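Local atomic coordinates of Nrps/pks (Streptomyces albus, PDB entry 4OPE), a protein that probably catalyses the decarboxylative condensation that extends the growing chain, as a ketosynthase domain of the AT-less polyketide synthase machinery that makes oxazolomycin. Residues A[9-14]-A[246-251]; A[100-105]-A[161-166]. One frame throughout, in Å; residues are numbered along the deposited sequence.

Interaction 1: A[9-14]-A[246-251]; sequences IVIVGV and VLLKRR
In the N-terminal half of the thiolase fold, I9-V14 of strand 9-17 pairs antiparallel with V246-R250 of strand 242-250. V10 N reaches K249 O at 2.8 Å and 171°, nearly straight, while the return bond from K249 N to V10 O is longer at 3.1 Å and bent to 136°. Further along, V12 N meets L247 O at 2.8 Å, but L247 N turns to G13 O at 3.0 Å, consistent with a beta bulge at V12-G13.

On one face V10 holds CG1 anti to its carbonyl carbon (chi1 -61°), where it meets R251 CG at 4.0 Å, the two side chains crossing nearly at right angles. V12 likewise runs across K249, CG1 against CD at 4.0 Å. On the other face aliphatic side chains meet: I11 CG1 lies alongside L248 CD2 at 3.6 Å, and V246 CG1 packs on V14 CG2 at 3.9 Å. With an alanine at V10 both methyls are gone, and CB and CG of R251 would probably be left without that support on this side. R251 NH1 makes a salt bridge to E8.

Strand 263-272 bonds to the outer side of I9 and I11, strand 197-204 to that of V246 and L248, so both segments lie inside the sheet. Helix 178-192 packs on I9 and L248, and D108, at the end of helix 93-108, accepts V14 N.

Interaction 2: A[100-105]-A[161-166]; sequences QTVWHL and YFFDFD
V102 and F163 meet methyl to ring: CG1 of V102 stands over one face of the phenyl, 3.8 Å from its centroid and 16° off the normal, a CH-pi contact. The opposite face of F163 takes its own neighbour F162, whose CD2 lies above the plane near the rim, so the ring is held between a methyl and a second phenyl. The same V102 CG1 also reaches the edge of F165, 4.3 Å from CE2, while F163 CB sits over the centre of the F165 ring.

W103 comes in beside this group. With CG anti to the backbone N (chi1 -173°), its indole swings outward from the helix, bringing CE3 to 3.6 Å from F163 CE2. The two six-membered rings are oblique, centroids 6.0 Å apart and planes at 45°. W103 CZ3 meets F162 CE2 at 4.0 Å, again obliquely. F80 and F570 approach the indole edge-to-face, and R113 makes a cation-pi contact with F162.

The phenylalanines lie on the last turn of helix 152-163 and the loop after it, where D164, with positive phi, closes a Schellman motif; its OD1 accepts A275 N of the second subunit. This is mainly aromatic packing in the layered alpha/beta thiolase fold, with helix 93-108 lying between the sheet and the end of helix 152-163.

Overall arrangement
From the N terminus, the chain first lays down 9-14, then runs through helix 93-108, which carries 100-105, and on to 161-166 at the end of helix 152-163. Interaction 2 closes the 55-residue loop between 100-105 and 161-166. Only after strands 169-173 and 197-204 does the chain return as 246-251 to pair with its start, so interaction 1 closes a far longer loop with interaction 2 nested inside it. The two touch directly, their centres about 15 Å apart: L105 rests its methyls on the backbone around G13, V246 and L247. Helix 93-108 thereby joins the sheet on one side to the aromatic cluster at the dimer-facing helix end.

Interaction 1: A[9-14]-A[246-251]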
# COMPACT_ATOMS: atom_id res chain seq x y z
N ILE A 9 6.92 11.46 17.33
CA ILE A 9 6.10 10.31 17.37
C ILE A 9 6.77 9.30 18.25
O ILE A 9 7.99 9.19 18.20
CB ILE A 9 6.00 9.70 16.00
CG1 ILE A 9 5.47 10.72 15.01
CG2 ILE A 9 5.10 8.47 16.06
CD1 ILE A 9 4.16 11.31 15.41
N VAL A 10 5.98 8.55 19.02
CA VAL A 10 6.47 7.46 19.85
C VAL A 10 5.66 6.20 19.67
O VAL A 10 4.53 6.24 19.19
CB VAL A 10 6.43 7.81 21.33
CG1 VAL A 10 7.30 9.03 21.62
CG2 VAL A 10 4.99 8.04 21.81
N ILE A 11 6.26 5.08 20.03
CA ILE A 11 5.63 3.81 19.98
C ILE A 11 5.20 3.48 21.40
O ILE A 11 6.00 3.43 22.33
CB ILE A 11 6.62 2.71 19.53
CG1 ILE A 11 7.00 2.87 18.07
CG2 ILE A 11 6.05 1.29 19.78
CD1 ILE A 11 8.09 1.90 17.65
N VAL A 12 3.93 3.16 21.56
CA VAL A 12 3.44 2.88 22.88
C VAL A 12 2.91 1.48 23.05
O VAL A 12 2.34 1.19 24.05
CB VAL A 12 2.31 3.84 23.25
CG1 VAL A 12 2.78 5.27 23.10
CG2 VAL A 12 1.06 3.58 22.42
N GLY A 13 3.07 0.61 22.08
CA GLY A 13 2.74 -0.82 22.31
C GLY A 13 3.20 -1.63 21.13
O GLY A 13 3.37 -1.11 20.06
N VAL A 14 3.38 -2.91 21.32
CA VAL A 14 3.81 -3.79 20.23
C VAL A 14 3.27 -5.17 20.47
O VAL A 14 3.10 -5.58 21.62
CB VAL A 14 5.38 -3.83 20.11
CG1 VAL A 14 6.05 -4.15 21.47
CG2 VAL A 14 5.86 -4.76 19.00
N VAL A 246 2.79 -2.23 15.76
CA VAL A 246 3.10 -1.31 16.79
C VAL A 246 2.02 -0.24 16.80
O VAL A 246 1.30 -0.02 15.81
CB VAL A 246 4.46 -0.62 16.54
CG1 VAL A 246 5.60 -1.62 16.62
CG2 VAL A 246 4.50 0.08 15.20
N LEU A 247 1.93 0.47 17.92
CA LEU A 247 0.89 1.53 18.06
C LEU A 247 1.59 2.83 18.28
O LEU A 247 2.45 2.94 19.15
CB LEU A 247 -0.07 1.23 19.22
CG LEU A 247 -1.28 2.19 19.30
CD1 LEU A 247 -2.22 2.00 18.14
CD2 LEU A 247 -2.07 1.96 20.55
N LEU A 248 1.21 3.82 17.48
CA LEU A 248 1.91 5.09 17.39
C LEU A 248 1.07 6.28 17.87
O LEU A 248 -0.16 6.27 17.77
CB LEU A 248 2.34 5.31 15.96
CG LEU A 248 3.20 4.19 15.35
CD1 LEU A 248 3.16 4.25 13.83
CD2 LEU A 248 4.63 4.31 15.84
N LYS A 249 1.75 7.30 18.37
CA LYS A 249 1.13 8.41 19.11
C LYS A 249 2.11 9.59 19.11
O LYS A 249 3.32 9.36 19.09
CB LYS A 249 0.95 8.00 20.57
CG LYS A 249 -0.40 8.23 21.21
CD LYS A 249 -0.66 7.14 22.22
CE LYS A 249 -2.09 7.15 22.76
NZ LYS A 249 -2.55 5.76 23.08
N ARG A 250 1.62 10.82 19.17
CA ARG A 250 2.46 11.96 19.52
C ARG A 250 2.95 11.85 20.95
O ARG A 250 2.18 11.44 21.83
CB ARG A 250 1.70 13.26 19.39
CG ARG A 250 1.53 13.69 17.97
CD ARG A 250 0.89 15.04 17.92
NE ARG A 250 0.42 15.42 16.60
CZ ARG A 250 1.20 15.92 15.64
NH1 ARG A 250 2.52 16.06 15.82
NH2 ARG A 250 0.64 16.27 14.48
N ARG A 251 4.22 12.21 21.19
CA ARG A 251 4.76 12.15 22.56
C ARG A 251 3.84 12.84 23.57
O ARG A 251 3.54 12.27 24.63
CB ARG A 251 6.14 12.77 22.69
CG ARG A 251 6.87 12.22 23.92
CD ARG A 251 7.85 13.17 24.60
NE ARG A 251 9.24 13.07 24.13
CZ ARG A 251 10.12 12.10 24.44
NH1 ARG A 251 11.36 12.19 23.95
NH2 ARG A 251 9.79 11.04 25.21

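Interaction 2: A[100-105]-A[161-166]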
# COMPACT_ATOMS: atom_id res chain seq x y z
N GLN A 100 -6.19 -10.65 15.22
CA GLN A 100 -5.78 -11.01 16.57
C GLN A 100 -4.56 -10.20 17.02
O GLN A 100 -4.51 -9.75 18.16
CB GLN A 100 -5.58 -12.51 16.70
CG GLN A 100 -6.86 -13.29 16.33
CD GLN A 100 -6.67 -14.82 16.38
OE1 GLN A 100 -5.59 -15.29 16.21
NE2 GLN A 100 -7.73 -15.57 16.58
N THR A 101 -3.61 -9.96 16.12
CA THR A 101 -2.45 -9.15 16.43
C THR A 101 -2.86 -7.76 16.86
O THR A 101 -2.41 -7.25 17.87
CB THR A 101 -1.54 -9.07 15.21
OG1 THR A 101 -1.06 -10.39 14.92
CG2 THR A 101 -0.39 -8.11 15.42
N VAL A 102 -3.77 -7.14 16.14
CA VAL A 102 -4.18 -5.79 16.55
C VAL A 102 -4.84 -5.80 17.90
O VAL A 102 -4.58 -4.92 18.74
CB VAL A 102 -5.04 -5.10 15.50
CG1 VAL A 102 -5.48 -3.74 16.00
CG2 VAL A 102 -4.21 -4.94 14.24
N TRP A 103 -5.67 -6.80 18.15
CA TRP A 103 -6.27 -6.95 19.47
C TRP A 103 -5.17 -7.00 20.53
O TRP A 103 -5.24 -6.28 21.54
CB TRP A 103 -7.13 -8.21 19.59
CG TRP A 103 -7.86 -8.22 20.89
CD1 TRP A 103 -7.45 -8.76 22.07
CD2 TRP A 103 -9.12 -7.59 21.15
NE1 TRP A 103 -8.39 -8.53 23.07
CE2 TRP A 103 -9.42 -7.79 22.53
CE3 TRP A 103 -10.03 -6.87 20.36
CZ2 TRP A 103 -10.57 -7.29 23.13
CZ3 TRP A 103 -11.19 -6.39 20.95
CH2 TRP A 103 -11.45 -6.60 22.32
N HIS A 104 -4.15 -7.85 20.32
CA HIS A 104 -3.12 -7.96 21.31
C HIS A 104 -2.27 -6.71 21.41
O HIS A 104 -1.80 -6.38 22.49
CB HIS A 104 -2.27 -9.17 21.06
CG HIS A 104 -2.98 -10.46 21.31
ND1 HIS A 104 -2.82 -11.56 20.51
CD2 HIS A 104 -3.85 -10.82 22.29
CE1 HIS A 104 -3.55 -12.56 20.98
NE2 HIS A 104 -4.17 -12.13 22.07
N LEU A 105 -2.12 -5.98 20.32
CA LEU A 105 -1.42 -4.71 20.37
C LEU A 105 -2.10 -3.74 21.35
O LEU A 105 -1.43 -3.05 22.17
CB LEU A 105 -1.37 -4.08 18.96
CG LEU A 105 -0.98 -2.61 18.79
CD1 LEU A 105 0.44 -2.51 19.31
CD2 LEU A 105 -1.01 -2.14 17.35
N TYR A 161 -12.72 -1.61 10.53
CA TYR A 161 -14.13 -1.79 10.76
C TYR A 161 -14.38 -2.25 12.19
O TYR A 161 -15.10 -1.63 12.95
CB TYR A 161 -14.66 -2.80 9.80
CG TYR A 161 -15.99 -3.32 10.20
CD1 TYR A 161 -17.12 -2.50 10.09
CD2 TYR A 161 -16.15 -4.62 10.65
CE1 TYR A 161 -18.38 -2.96 10.44
CE2 TYR A 161 -17.38 -5.08 11.04
CZ TYR A 161 -18.51 -4.26 10.93
OH TYR A 161 -19.76 -4.72 11.29
N PHE A 162 -13.73 -3.34 12.56
CA PHE A 162 -13.95 -3.99 13.80
C PHE A 162 -13.50 -3.18 14.99
O PHE A 162 -14.09 -3.27 16.04
CB PHE A 162 -13.24 -5.35 13.83
CG PHE A 162 -13.42 -6.10 15.10
CD1 PHE A 162 -14.62 -6.78 15.37
CD2 PHE A 162 -12.42 -6.12 16.06
CE1 PHE A 162 -14.78 -7.50 16.54
CE2 PHE A 162 -12.59 -6.82 17.25
CZ PHE A 162 -13.77 -7.52 17.48
N PHE A 163 -12.42 -2.44 14.87
CA PHE A 163 -11.93 -1.65 16.02
C PHE A 163 -12.43 -0.23 16.00
O PHE A 163 -12.08 0.56 16.89
CB PHE A 163 -10.40 -1.62 16.01
CG PHE A 163 -9.79 -2.93 16.33
CD1 PHE A 163 -9.61 -3.88 15.36
CD2 PHE A 163 -9.40 -3.22 17.62
CE1 PHE A 163 -9.02 -5.10 15.68
CE2 PHE A 163 -8.83 -4.45 17.94
CZ PHE A 163 -8.66 -5.40 16.97
N ASP A 164 -13.20 0.10 14.98
CA ASP A 164 -13.73 1.42 14.76
C ASP A 164 -12.63 2.45 14.59
O ASP A 164 -12.55 3.45 15.31
CB ASP A 164 -14.69 1.80 15.88
CG ASP A 164 -15.63 2.97 15.51
OD1 ASP A 164 -15.64 3.42 14.34
OD2 ASP A 164 -16.33 3.49 16.41
N PHE A 165 -11.75 2.17 13.64
CA PHE A 165 -10.67 3.10 13.34
C PHE A 165 -11.02 3.85 12.05
O PHE A 165 -11.07 3.26 10.96
CB PHE A 165 -9.34 2.34 13.20
CG PHE A 165 -8.82 1.73 14.47
CD1 PHE A 165 -9.21 2.21 15.71
CD2 PHE A 165 -7.93 0.67 14.42
CE1 PHE A 165 -8.74 1.64 16.87
CE2 PHE A 165 -7.44 0.11 15.56
CZ PHE A 165 -7.85 0.58 16.80
N ASP A 166 -11.30 5.14 12.17
CA ASP A 166 -11.84 5.88 11.04
C ASP A 166 -10.82 6.86 10.47
O ASP A 166 -11.14 7.78 9.78
CB ASP A 166 -13.20 6.52 11.39
CG ASP A 166 -13.12 7.59 12.48
OD1 ASP A 166 -12.00 7.90 13.00
OD2 ASP A 166 -14.22 8.13 12.82